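PDB 6UF3: polyisoprenyl-teichoic acid--peptidoglycan teichoic acid transferase TagV from Bacillus subtilis, which is a transferase of the LytR-CpsA-Psr family, with an alpha/beta fold in which helices pack against a mixed central sheet. Local coordinates for residues Leu9-Glu14 with Asp89-Val94; Lys22-Ser27 with Ala67-Gly72; Gln52-Thr57 with Thr76-Glu81; Leu144-Met149 with Gln164-Asn169. One frame throughout, in Å; residues are numbered along the deposited sequence.

Contact 1 (Leu9-Glu14 with Asp89-Val94); sequences LFMGIE and DKYVTV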
loop_
_atom_site.group_PDB
_atom_site.type_symbol
_atom_site.label_atom_id
_atom_site.label_comp_id
_atom_site.label_asym_id
_atom_site.label_seq_id
_atom_site.Cartn_x
_atom_site.Cartn_y
_atom_site.Cartn_z
ATOM N N LEU A 9 7.060 0.267 -2.087
ATOM C CA LEU A 9 5.957 1.182 -1.809
ATOM C C LEU A 9 4.812 0.868 -2.763
ATOM O O LEU A 9 4.988 0.899 -3.989
ATOM C CB LEU A 9 6.381 2.648 -1.966
ATOM C CG LEU A 9 5.227 3.674 -1.896
ATOM C CD1 LEU A 9 4.525 3.674 -0.531
ATOM C CD2 LEU A 9 5.726 5.108 -2.231
ATOM N N PHE A 10 3.644 0.584 -2.197
ATOM C CA PHE A 10 2.413 0.363 -2.938
ATOM C C PHE A 10 1.581 1.635 -2.878
ATOM O O PHE A 10 1.258 2.118 -1.790
ATOM C CB PHE A 10 1.620 -0.802 -2.337
ATOM C CG PHE A 10 2.286 -2.144 -2.488
ATOM C CD1 PHE A 10 3.181 -2.599 -1.527
ATOM C CD2 PHE A 10 1.999 -2.957 -3.575
ATOM C CE1 PHE A 10 3.794 -3.840 -1.658
ATOM C CE2 PHE A 10 2.613 -4.186 -3.716
ATOM C CZ PHE A 10 3.502 -4.629 -2.748
ATOM N N MET A 11 1.247 2.174 -4.046
ATOM C CA MET A 11 0.461 3.396 -4.190
ATOM C C MET A 11 -0.851 3.042 -4.874
ATOM O O MET A 11 -0.850 2.448 -5.961
ATOM C CB MET A 11 1.234 4.442 -4.999
ATOM C CG MET A 11 2.442 4.999 -4.260
ATOM S SD MET A 11 3.610 5.855 -5.360
ATOM C CE MET A 11 4.487 4.451 -6.060
ATOM N N GLY A 12 -1.963 3.365 -4.221
ATOM C CA GLY A 12 -3.278 3.285 -4.827
ATOM C C GLY A 12 -3.793 4.688 -5.122
ATOM O O GLY A 12 -3.803 5.544 -4.238
ATOM N N ILE A 13 -4.191 4.904 -6.380
ATOM C CA ILE A 13 -4.649 6.212 -6.839
ATOM C C ILE A 13 -5.936 6.054 -7.641
ATOM O O ILE A 13 -6.323 4.956 -8.037
ATOM C CB ILE A 13 -3.584 6.936 -7.683
ATOM C CG1 ILE A 13 -3.372 6.196 -8.999
ATOM C CG2 ILE A 13 -2.267 7.053 -6.920
ATOM C CD1 ILE A 13 -2.444 6.923 -9.931
ATOM N N GLU A 14 -6.615 7.176 -7.861
ATOM C CA GLU A 14 -7.775 7.202 -8.745
ATOM C C GLU A 14 -7.383 7.650 -10.148
ATOM O O GLU A 14 -7.602 6.922 -11.123
ATOM C CB GLU A 14 -8.872 8.116 -8.176
ATOM C CG GLU A 14 -10.093 8.227 -9.079
ATOM C CD GLU A 14 -11.276 8.917 -8.416
ATOM O OE1 GLU A 14 -11.193 9.240 -7.212
ATOM O OE2 GLU A 14 -12.295 9.133 -9.109
ATOM N N ASP A 89 13.087 0.808 -2.619
ATOM C CA ASP A 89 13.748 0.207 -3.771
ATOM C C ASP A 89 12.786 -0.034 -4.928
ATOM O O ASP A 89 13.146 0.179 -6.093
ATOM C CB ASP A 89 14.418 -1.104 -3.336
ATOM C CG ASP A 89 15.390 -0.889 -2.188
ATOM O OD1 ASP A 89 16.457 -0.268 -2.411
ATOM O OD2 ASP A 89 15.072 -1.293 -1.055
ATOM N N LYS A 90 11.574 -0.497 -4.631
ATOM C CA LYS A 90 10.598 -0.876 -5.643
ATOM C C LYS A 90 9.301 -0.128 -5.399
ATOM O O LYS A 90 8.976 0.229 -4.264
ATOM C CB LYS A 90 10.310 -2.403 -5.627
ATOM C CG LYS A 90 11.521 -3.253 -5.923
ATOM C CD LYS A 90 12.003 -3.019 -7.365
ATOM C CE LYS A 90 13.038 -4.056 -7.766
ATOM N NZ LYS A 90 13.511 -3.939 -9.178
ATOM N N TYR A 91 8.548 0.093 -6.471
ATOM C CA TYR A 91 7.248 0.733 -6.368
ATOM C C TYR A 91 6.243 -0.035 -7.212
ATOM O O TYR A 91 6.586 -0.662 -8.219
ATOM C CB TYR A 91 7.282 2.224 -6.805
ATOM C CG TYR A 91 7.741 2.425 -8.226
ATOM C CD1 TYR A 91 6.841 2.384 -9.284
ATOM C CD2 TYR A 91 9.080 2.638 -8.512
ATOM C CE1 TYR A 91 7.268 2.550 -10.589
ATOM C CE2 TYR A 91 9.511 2.812 -9.809
ATOM C CZ TYR A 91 8.607 2.759 -10.836
ATOM O OH TYR A 91 9.055 2.927 -12.120
ATOM N N VAL A 92 4.994 0.016 -6.764
ATOM C CA VAL A 92 3.846 -0.519 -7.484
ATOM C C VAL A 92 2.757 0.540 -7.400
ATOM O O VAL A 92 2.365 0.924 -6.296
ATOM C CB VAL A 92 3.343 -1.837 -6.875
ATOM C CG1 VAL A 92 2.054 -2.282 -7.568
ATOM C CG2 VAL A 92 4.415 -2.913 -6.962
ATOM N N THR A 93 2.277 1.021 -8.540
ATOM C CA THR A 93 1.167 1.967 -8.568
ATOM C C THR A 93 -0.019 1.301 -9.248
ATOM O O THR A 93 0.146 0.626 -10.270
ATOM C CB THR A 93 1.519 3.261 -9.319
ATOM O OG1 THR A 93 2.744 3.807 -8.820
ATOM C CG2 THR A 93 0.413 4.303 -9.143
ATOM N N VAL A 94 -1.212 1.495 -8.693
ATOM C CA VAL A 94 -2.415 0.971 -9.328
ATOM C C VAL A 94 -3.537 1.997 -9.214
ATOM O O VAL A 94 -3.716 2.619 -8.159
ATOM C CB VAL A 94 -2.795 -0.401 -8.728
ATOM C CG1 VAL A 94 -3.428 -0.290 -7.329
ATOM C CG2 VAL A 94 -3.649 -1.157 -9.677
#
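Met11, Val92 and Val94 give up the most surface where segments 9-14 and 89-94 run side by side as neighbouring parallel strands, and they illustrate how such a ladder combines backbone and side-chain contacts. Met11 is held through both its backbone N and its backbone O: N donates to Val92 O at 2.8 Å, and O accepts from Val94 N at 2.9 Å. Leu9 and Ile13 extend the alternation, Leu9 bonding Lys90 and Val92 and Ile13 N reaching Val94 O.

On the face carrying Leu9, Met11, Tyr91 and Thr93, the thioether of Met11 bends at its last torsion (chi3 -80°) and brings CE across to the neighbouring strand. There CE meets Tyr91 CB at 3.7 Å and Thr93 OG1 at 3.3 Å. That hydroxyl is buried with no polar partner in the model, and its nearest neighbour across the strands is the Met11 methyl. Beyond it, Ile13 CD1 touches Thr93 CG2 at 4.0 Å.

The other face holds Phe10, Val92 and Val94. The Phe10 ring and Val92 run in step off neighbouring strands, CD2 of the ring approaching Val92 CB to 3.7 Å. Val94 packs mainly against the backbone, with CG1 at 4.0 Å from Met11 O.

Strand 25-34 flanks strand 6-13 through backbone bonds from Phe10 to Ile29 and from Gly12 to the bulge at Asp26 and Ser27, while strand 196-197 borders strand 90-94. Helix 72-84 lies over Leu9 and Met11, through Thr76 and Val77.

Contact 2 (Lys22-Ser27 with Ala67-Gly72); sequences KGRSDS and AYSKGG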
loop_
_atom_site.group_PDB
_atom_site.type_symbol
_atom_site.label_atom_id
_atom_site.label_comp_id
_atom_site.label_asym_id
_atom_site.label_seq_id
_atom_site.Cartn_x
_atom_site.Cartn_y
_atom_site.Cartn_z
ATOM N N LYS A 22 -0.879 15.253 -11.635
ATOM C CA LYS A 22 -1.373 13.930 -11.272
ATOM C C LYS A 22 -2.402 14.060 -10.152
ATOM O O LYS A 22 -2.578 15.126 -9.559
ATOM C CB LYS A 22 -0.228 13.001 -10.831
ATOM C CG LYS A 22 1.047 13.117 -11.653
ATOM C CD LYS A 22 1.272 11.888 -12.524
ATOM C CE LYS A 22 2.265 12.182 -13.643
ATOM N NZ LYS A 22 2.235 11.143 -14.709
ATOM N N GLY A 23 -3.091 12.944 -9.852
ATOM C CA GLY A 23 -4.071 12.937 -8.784
ATOM C C GLY A 23 -3.443 12.685 -7.419
ATOM O O GLY A 23 -2.279 12.316 -7.309
ATOM N N ARG A 24 -4.234 12.901 -6.371
ATOM C CA ARG A 24 -3.774 12.547 -5.029
ATOM C C ARG A 24 -3.797 11.034 -4.844
ATOM O O ARG A 24 -4.637 10.329 -5.407
ATOM C CB ARG A 24 -4.647 13.211 -3.966
ATOM C CG ARG A 24 -4.646 14.732 -4.042
ATOM C CD ARG A 24 -5.750 15.334 -3.189
ATOM N NE ARG A 24 -5.308 15.541 -1.815
ATOM C CZ ARG A 24 -4.808 16.682 -1.355
ATOM N NH1 ARG A 24 -4.691 17.731 -2.163
ATOM N NH2 ARG A 24 -4.428 16.775 -0.086
ATOM N N SER A 25 -2.856 10.532 -4.053
ATOM C CA SER A 25 -2.867 9.115 -3.737
ATOM C C SER A 25 -3.913 8.843 -2.662
ATOM O O SER A 25 -4.213 9.694 -1.823
ATOM C CB SER A 25 -1.481 8.641 -3.293
ATOM O OG SER A 25 -1.030 9.353 -2.154
ATOM N N ASP A 26 -4.517 7.664 -2.732
ATOM C CA ASP A 26 -5.483 7.267 -1.721
ATOM C C ASP A 26 -4.927 6.229 -0.768
ATOM O O ASP A 26 -5.338 6.182 0.395
ATOM C CB ASP A 26 -6.756 6.718 -2.379
ATOM C CG ASP A 26 -7.482 7.760 -3.208
ATOM O OD1 ASP A 26 -7.645 7.544 -4.428
ATOM O OD2 ASP A 26 -7.884 8.799 -2.637
ATOM N N SER A 27 -3.981 5.421 -1.229
ATOM C CA SER A 27 -3.457 4.322 -0.426
ATOM C C SER A 27 -1.942 4.343 -0.511
ATOM O O SER A 27 -1.389 4.457 -1.610
ATOM C CB SER A 27 -4.018 2.980 -0.921
ATOM O OG SER A 27 -3.527 1.902 -0.136
ATOM N N ALA A 67 1.480 14.539 -2.350
ATOM C CA ALA A 67 2.767 14.375 -3.026
ATOM C C ALA A 67 2.589 13.879 -4.455
ATOM O O ALA A 67 3.263 14.352 -5.370
ATOM C CB ALA A 67 3.669 13.413 -2.248
ATOM N N TYR A 68 1.703 12.900 -4.661
ATOM C CA TYR A 68 1.506 12.365 -6.003
ATOM C C TYR A 68 0.951 13.426 -6.932
ATOM O O TYR A 68 1.237 13.411 -8.132
ATOM C CB TYR A 68 0.580 11.146 -5.956
ATOM C CG TYR A 68 0.737 10.197 -7.128
ATOM C CD1 TYR A 68 0.019 10.392 -8.290
ATOM C CD2 TYR A 68 1.591 9.103 -7.059
ATOM C CE1 TYR A 68 0.151 9.540 -9.376
ATOM C CE2 TYR A 68 1.730 8.236 -8.145
ATOM C CZ TYR A 68 1.008 8.461 -9.296
ATOM O OH TYR A 68 1.126 7.617 -10.386
ATOM N N SER A 69 0.172 14.363 -6.391
ATOM C CA SER A 69 -0.379 15.430 -7.201
ATOM C C SER A 69 0.619 16.553 -7.430
ATOM O O SER A 69 0.310 17.494 -8.167
ATOM C CB SER A 69 -1.628 16.000 -6.534
ATOM O OG SER A 69 -1.253 16.819 -5.441
ATOM N N LYS A 70 1.793 16.489 -6.809
ATOM C CA LYS A 70 2.782 17.556 -6.906
ATOM C C LYS A 70 4.142 16.988 -7.282
ATOM O O LYS A 70 5.156 17.239 -6.626
ATOM C CB LYS A 70 2.831 18.326 -5.591
ATOM C CG LYS A 70 1.523 19.032 -5.271
ATOM C CD LYS A 70 1.672 19.945 -4.082
ATOM C CE LYS A 70 0.353 20.609 -3.726
ATOM N NZ LYS A 70 -0.277 21.264 -4.896
ATOM N N GLY A 71 4.173 16.192 -8.351
ATOM C CA GLY A 71 5.405 15.588 -8.819
ATOM C C GLY A 71 5.302 14.110 -9.153
ATOM O O GLY A 71 6.280 13.496 -9.587
ATOM N N GLY A 72 4.131 13.522 -8.944
ATOM C CA GLY A 72 3.900 12.152 -9.377
ATOM C C GLY A 72 4.522 11.098 -8.476
ATOM O O GLY A 72 4.838 11.330 -7.298
HETATM O O HOH W 1 2.168 15.977 -10.347
HETATM O O HOH W 2 1.226 10.956 -2.359
#
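Lys22 and Ser69 bring the two backbones to a CA-CA distance of 4.5 Å, where Ser69 CA offers a C-H to Lys22 O at 3.2 Å, yet no direct hydrogen bond joins segments 22-27 and 67-72. Lys22 and Tyr68 share most of the side-chain contact. With the tyrosine's CG roughly anti to the backbone N (chi1 -157°), the torsion lays the ring alongside segment 22-27, its edge at Gly23 O, which lies near the ring plane at 3.2 Å from CD1. Gly72 C lies above one face, offset to the rim. Lys22 passes the same tyrosine with its aliphatic part: CB comes to 3.1 Å from Tyr68 O and 3.7 Å from Tyr68 CD1, CG passes Gly72 CA, and the chain, bent at its second torsion, then carries its ammonium end away.

Toward the other end, Arg24 CG rests near Ser69 CB. The polar ends of these two turn to nearby residues, Ser69 OG bonding Ala66 O and Arg24 NH2 weakly bonding Asn65 OD1.

Two waters supply polar bridges. One accepts from Gly71 N at 2.8 Å and, weakly, from Lys22 N; the other accepts from Tyr68 N at 3.1 Å and shares a hydrogen bond with Ser25 OG at 2.8 Å. Just past Ser25, the pair Asp26 and Ser27 facing Gly12 forms a classic beta bulge in strand 25-34. The chemistry implies a join between a strand's entry and the loop leading into helix 72-84 that relies on shape and bridging water rather than on paired charges.

Contact 3 (Gln52-Thr57 with Thr76-Glu81); sequences QLAGDT and TVETVE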
loop_
_atom_site.group_PDB
_atom_site.type_symbol
_atom_site.label_atom_id
_atom_site.label_comp_id
_atom_site.label_asym_id
_atom_site.label_seq_id
_atom_site.Cartn_x
_atom_site.Cartn_y
_atom_site.Cartn_z
ATOM N N GLN A 52 6.555 17.106 5.420
ATOM C CA GLN A 52 7.231 17.971 4.461
ATOM C C GLN A 52 7.405 17.218 3.148
ATOM O O GLN A 52 7.931 16.103 3.129
ATOM C CB GLN A 52 8.586 18.434 4.994
ATOM C CG GLN A 52 9.217 19.556 4.175
ATOM C CD GLN A 52 8.594 20.916 4.459
ATOM O OE1 GLN A 52 8.248 21.235 5.598
ATOM N NE2 GLN A 52 8.452 21.727 3.418
ATOM N N LEU A 53 6.953 17.818 2.048
ATOM C CA LEU A 53 7.144 17.175 0.755
ATOM C C LEU A 53 8.624 17.160 0.402
ATOM O O LEU A 53 9.345 18.120 0.673
ATOM C CB LEU A 53 6.366 17.921 -0.335
ATOM C CG LEU A 53 4.848 17.901 -0.166
ATOM C CD1 LEU A 53 4.159 18.565 -1.352
ATOM C CD2 LEU A 53 4.359 16.479 0.031
ATOM N N ALA A 54 9.076 16.074 -0.219
ATOM C CA ALA A 54 10.480 15.990 -0.595
ATOM C C ALA A 54 10.862 17.158 -1.491
ATOM O O ALA A 54 10.136 17.497 -2.430
ATOM C CB ALA A 54 10.747 14.667 -1.309
ATOM N N GLY A 55 11.995 17.792 -1.181
ATOM C CA GLY A 55 12.486 18.893 -1.975
ATOM C C GLY A 55 11.863 20.235 -1.670
ATOM O O GLY A 55 12.250 21.235 -2.293
ATOM N N ASP A 56 10.907 20.298 -0.742
ATOM C CA ASP A 56 10.233 21.552 -0.406
ATOM C C ASP A 56 10.884 22.129 0.848
ATOM O O ASP A 56 10.372 22.018 1.962
ATOM C CB ASP A 56 8.739 21.327 -0.216
ATOM C CG ASP A 56 7.980 22.618 -0.009
ATOM O OD1 ASP A 56 8.556 23.690 -0.292
ATOM O OD2 ASP A 56 6.811 22.558 0.427
ATOM N N THR A 57 12.030 22.780 0.646
ATOM C CA THR A 57 12.807 23.272 1.778
ATOM C C THR A 57 12.216 24.547 2.369
ATOM O O THR A 57 12.298 24.763 3.583
ATOM C CB THR A 57 14.255 23.512 1.353
ATOM O OG1 THR A 57 14.281 24.456 0.277
ATOM C CG2 THR A 57 14.894 22.209 0.896
ATOM N N THR A 76 6.107 11.143 -4.614
ATOM C CA THR A 76 5.587 10.325 -3.519
ATOM C C THR A 76 6.669 9.417 -2.940
ATOM O O THR A 76 6.818 9.314 -1.717
ATOM C CB THR A 76 4.403 9.478 -3.997
ATOM O OG1 THR A 76 3.341 10.344 -4.393
ATOM C CG2 THR A 76 3.898 8.611 -2.867
ATOM N N VAL A 77 7.429 8.743 -3.811
ATOM C CA VAL A 77 8.497 7.856 -3.355
ATOM C C VAL A 77 9.493 8.620 -2.497
ATOM O O VAL A 77 9.865 8.177 -1.404
ATOM C CB VAL A 77 9.196 7.179 -4.544
ATOM C CG1 VAL A 77 10.492 6.513 -4.069
ATOM C CG2 VAL A 77 8.266 6.127 -5.183
ATOM N N GLU A 78 9.933 9.782 -2.969
ATOM C CA GLU A 78 10.939 10.522 -2.214
ATOM C C GLU A 78 10.370 11.074 -0.912
ATOM O O GLU A 78 11.076 11.144 0.102
ATOM C CB GLU A 78 11.503 11.652 -3.073
ATOM C CG GLU A 78 12.938 11.983 -2.750
ATOM C CD GLU A 78 13.421 13.254 -3.439
ATOM O OE1 GLU A 78 12.636 13.863 -4.195
ATOM O OE2 GLU A 78 14.585 13.638 -3.214
ATOM N N THR A 79 9.100 11.485 -0.917
ATOM C CA THR A 79 8.487 11.968 0.312
ATOM C C THR A 79 8.376 10.851 1.349
ATOM O O THR A 79 8.644 11.074 2.536
ATOM C CB THR A 79 7.118 12.583 0.007
ATOM O OG1 THR A 79 7.300 13.707 -0.863
ATOM C CG2 THR A 79 6.434 13.061 1.296
ATOM N N VAL A 80 8.037 9.636 0.907
ATOM C CA VAL A 80 7.988 8.496 1.822
ATOM C C VAL A 80 9.384 8.134 2.310
ATOM O O VAL A 80 9.579 7.827 3.496
ATOM C CB VAL A 80 7.287 7.308 1.134
ATOM C CG1 VAL A 80 7.473 6.019 1.964
ATOM C CG2 VAL A 80 5.816 7.620 0.964
ATOM N N GLU A 81 10.377 8.150 1.415
ATOM C CA GLU A 81 11.763 7.913 1.831
ATOM C C GLU A 81 12.181 8.877 2.942
ATOM O O GLU A 81 12.789 8.476 3.943
ATOM C CB GLU A 81 12.707 8.044 0.632
ATOM C CG GLU A 81 12.653 6.839 -0.313
ATOM C CD GLU A 81 13.577 6.967 -1.509
ATOM O OE1 GLU A 81 13.769 8.095 -2.029
ATOM O OE2 GLU A 81 14.128 5.933 -1.946
HETATM O O HOH W 3 8.571 13.504 4.135
#
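Ala54 and Thr79 form the tight part of this contact between the loop 52-57 and helix 72-84. The N-H of Ala54 is directed almost straight at Thr79 OG1, with N and OG1 3.0 Å apart and an N-H...O angle of 176°. Thr79 OG1, set beside its own backbone N and anti to the carbonyl carbon (chi1 -62°), also bonds Glu75 O one turn earlier. Since that carbonyl can only accept, the hydroxyl is used in both senses, and its rotation is probably fixed. The methyl branch, Thr79 CG2, lies near Gln52 O and Leu53 CD2.

The loop owes its shape to a type II beta turn from Leu53 to Asp56, closed by Asp56 N to Leu53 O at 3.0 Å. Ala54 and Gly55 occupy its central positions, and the glycine takes up the positive phi expected there. This puts the Ala54 methyl against the helix.

The solvent side begins at Glu78, an exposed residue that runs extended over that methyl, with CB at 3.6 Å and OE1 at 3.5 Å from Ala54 CB. A water donates to both Gln52 O and Thr79 O, each at 2.9 Å, while the amide of Gln52 leads away from the helix, where NE2 bonds Gly59 O.

Contact 4 (Leu144-Met149 with Gln164-Asn169); sequences LAYARM and QKQILN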
loop_
_atom_site.group_PDB
_atom_site.type_symbol
_atom_site.label_atom_id
_atom_site.label_comp_id
_atom_site.label_asym_id
_atom_site.label_seq_id
_atom_site.Cartn_x
_atom_site.Cartn_y
_atom_site.Cartn_z
ATOM N N LEU A 144 -12.810 -3.314 -4.938
ATOM C CA LEU A 144 -12.647 -1.862 -5.018
ATOM C C LEU A 144 -13.630 -1.153 -4.101
ATOM O O LEU A 144 -13.249 -0.243 -3.350
ATOM C CB LEU A 144 -12.828 -1.388 -6.461
ATOM C CG LEU A 144 -12.647 0.123 -6.658
ATOM C CD1 LEU A 144 -11.222 0.500 -6.293
ATOM C CD2 LEU A 144 -12.983 0.566 -8.079
ATOM N N ALA A 145 -14.910 -1.547 -4.154
ATOM C CA ALA A 145 -15.896 -0.923 -3.275
ATOM C C ALA A 145 -15.544 -1.148 -1.810
ATOM O O ALA A 145 -15.733 -0.258 -0.971
ATOM C CB ALA A 145 -17.300 -1.452 -3.579
ATOM N N TYR A 146 -15.039 -2.342 -1.486
ATOM C CA TYR A 146 -14.579 -2.639 -0.134
ATOM C C TYR A 146 -13.459 -1.694 0.287
ATOM O O TYR A 146 -13.462 -1.176 1.412
ATOM C CB TYR A 146 -14.113 -4.097 -0.076
ATOM C CG TYR A 146 -13.818 -4.632 1.305
ATOM C CD1 TYR A 146 -14.845 -4.942 2.183
ATOM C CD2 TYR A 146 -12.504 -4.842 1.724
ATOM C CE1 TYR A 146 -14.581 -5.448 3.441
ATOM C CE2 TYR A 146 -12.226 -5.344 2.988
ATOM C CZ TYR A 146 -13.271 -5.645 3.838
ATOM O OH TYR A 146 -13.023 -6.143 5.093
ATOM N N ALA A 147 -12.499 -1.454 -0.612
ATOM C CA ALA A 147 -11.365 -0.589 -0.293
ATOM C C ALA A 147 -11.779 0.865 -0.161
ATOM O O ALA A 147 -11.154 1.614 0.597
ATOM C CB ALA A 147 -10.282 -0.710 -1.365
ATOM N N ARG A 148 -12.827 1.279 -0.877
ATOM C CA ARG A 148 -13.194 2.692 -0.943
ATOM C C ARG A 148 -14.180 3.123 0.134
ATOM O O ARG A 148 -14.309 4.331 0.377
ATOM C CB ARG A 148 -13.792 3.020 -2.314
ATOM C CG ARG A 148 -12.792 2.994 -3.453
ATOM C CD ARG A 148 -13.480 3.204 -4.795
ATOM N NE ARG A 148 -13.921 4.586 -4.988
ATOM C CZ ARG A 148 -14.833 4.956 -5.880
ATOM N NH1 ARG A 148 -15.409 4.046 -6.659
ATOM N NH2 ARG A 148 -15.174 6.233 -5.988
ATOM N N MET A 149 -14.873 2.185 0.780
ATOM C CA MET A 149 -15.933 2.550 1.711
ATOM C C MET A 149 -15.404 3.450 2.822
ATOM O O MET A 149 -14.312 3.229 3.353
ATOM C CB MET A 149 -16.569 1.299 2.316
ATOM C CG MET A 149 -17.782 1.590 3.186
ATOM S SD MET A 149 -17.370 1.844 4.924
ATOM C CE MET A 149 -17.106 0.148 5.446
ATOM N N GLN A 164 -7.494 -1.822 3.263
ATOM C CA GLN A 164 -6.440 -1.888 2.255
ATOM C C GLN A 164 -5.356 -2.883 2.657
ATOM O O GLN A 164 -4.894 -3.686 1.832
ATOM C CB GLN A 164 -5.841 -0.493 2.030
ATOM C CG GLN A 164 -6.785 0.468 1.324
ATOM C CD GLN A 164 -6.447 1.929 1.579
ATOM O OE1 GLN A 164 -5.356 2.262 2.045
ATOM N NE2 GLN A 164 -7.396 2.807 1.291
ATOM N N LYS A 165 -4.926 -2.844 3.921
ATOM C CA LYS A 165 -3.922 -3.808 4.351
ATOM C C LYS A 165 -4.481 -5.221 4.303
ATOM O O LYS A 165 -3.760 -6.166 3.977
ATOM C CB LYS A 165 -3.412 -3.458 5.746
ATOM C CG LYS A 165 -2.347 -2.356 5.724
ATOM C CD LYS A 165 -1.748 -2.124 7.102
ATOM C CE LYS A 165 -2.739 -1.408 8.015
ATOM N NZ LYS A 165 -2.203 -1.217 9.398
ATOM N N GLN A 166 -5.769 -5.381 4.618
ATOM C CA GLN A 166 -6.411 -6.694 4.488
ATOM C C GLN A 166 -6.328 -7.227 3.059
ATOM O O GLN A 166 -6.056 -8.419 2.836
ATOM C CB GLN A 166 -7.872 -6.586 4.918
ATOM C CG GLN A 166 -8.328 -7.602 5.922
ATOM C CD GLN A 166 -9.780 -7.404 6.298
ATOM O OE1 GLN A 166 -10.385 -6.381 5.968
ATOM N NE2 GLN A 166 -10.352 -8.385 6.978
ATOM N N ILE A 167 -6.591 -6.363 2.075
ATOM C CA ILE A 167 -6.507 -6.771 0.672
ATOM C C ILE A 167 -5.083 -7.190 0.324
ATOM O O ILE A 167 -4.857 -8.227 -0.315
ATOM C CB ILE A 167 -7.002 -5.632 -0.239
ATOM C CG1 ILE A 167 -8.516 -5.484 -0.109
ATOM C CG2 ILE A 167 -6.592 -5.851 -1.705
ATOM C CD1 ILE A 167 -9.014 -4.097 -0.476
ATOM N N LEU A 168 -4.098 -6.374 0.724
ATOM C CA LEU A 168 -2.715 -6.712 0.393
ATOM C C LEU A 168 -2.280 -8.006 1.075
ATOM O O LEU A 168 -1.571 -8.822 0.478
ATOM C CB LEU A 168 -1.779 -5.567 0.774
ATOM C CG LEU A 168 -0.296 -5.721 0.434
ATOM C CD1 LEU A 168 -0.078 -5.981 -1.047
ATOM C CD2 LEU A 168 0.436 -4.430 0.875
ATOM N N ASN A 169 -2.696 -8.210 2.327
ATOM C CA ASN A 169 -2.399 -9.464 3.013
ATOM C C ASN A 169 -3.002 -10.643 2.268
ATOM O O ASN A 169 -2.374 -11.705 2.155
ATOM C CB ASN A 169 -2.934 -9.438 4.449
ATOM C CG ASN A 169 -2.074 -8.594 5.389
ATOM O OD1 ASN A 169 -0.917 -8.306 5.099
ATOM N ND2 ASN A 169 -2.645 -8.205 6.517
#
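Tyr146 and Ala147 meet Gln166 and Ile167 where two helices, 140-148 and 158-177, pack as a roughly antiparallel pair, their short segments inclined at 142° with axes 9.9 Å apart. At this spacing a few side chains make the contact, and here they divide cleanly by chemistry.

The polar part is a single hydrogen bond. Tyr146 OH donates to Gln166 OE1 at 2.8 Å, and the tyrosine's CG, anti to its backbone N (chi1 -170°), carries the ring across to the opposing helix. The two side chains meet nearly perpendicular, and OE1 lies in the plane of the phenol ring, at its edge, whereas the hydroxyl stands 30° off the carbonyl plane of the amide. Gln166 NE2 bonds Asp112 O, so both ends of the amide are engaged, which probably fixes its flip.

Backbone oxygens at the end of helix 140-148 are also served from the partner helix: Arg163 NH1 bonds Tyr146 O and Met149 O. Nearby, Gln164 OE1 makes a weak hydrogen bond to Ser27 OG in the sheet.

The apolar part centres on Ile167, which also touches Phe99 of helix 96-105. Tyr146 and Ile167 run antiparallel beside each other, and the isoleucine's end methyl, CD1, sits at the ring edge, 3.7 Å from Ala147 CB and 4.2 Å from Tyr146 CD2.

How the contacts relate
Contact 1, its centre about 7 Å from the chain's centre, is the backbone-bonded heart of the sheet. Contacts 1, 2 and 4 are all partly buried. Contact 2 adjoins contact 1, because the bulge at Asp26 and Ser27 bonds Gly12, but its segments meet through packing and water. Contact 4 meets contact 1 where Leu168 touches Phe10. Helix 72-84 joins contacts 1 and 3, Thr76 lying against Leu9 and Met11. Contact 3, its centre about 17 Å from the chain's centre, is nonetheless mostly buried, with Glu78 exposed. Contacts 3 and 4 do not touch; each uses a hydroxyl, accepting from a backbone N-H in one and donating to a side-chain amide in the other.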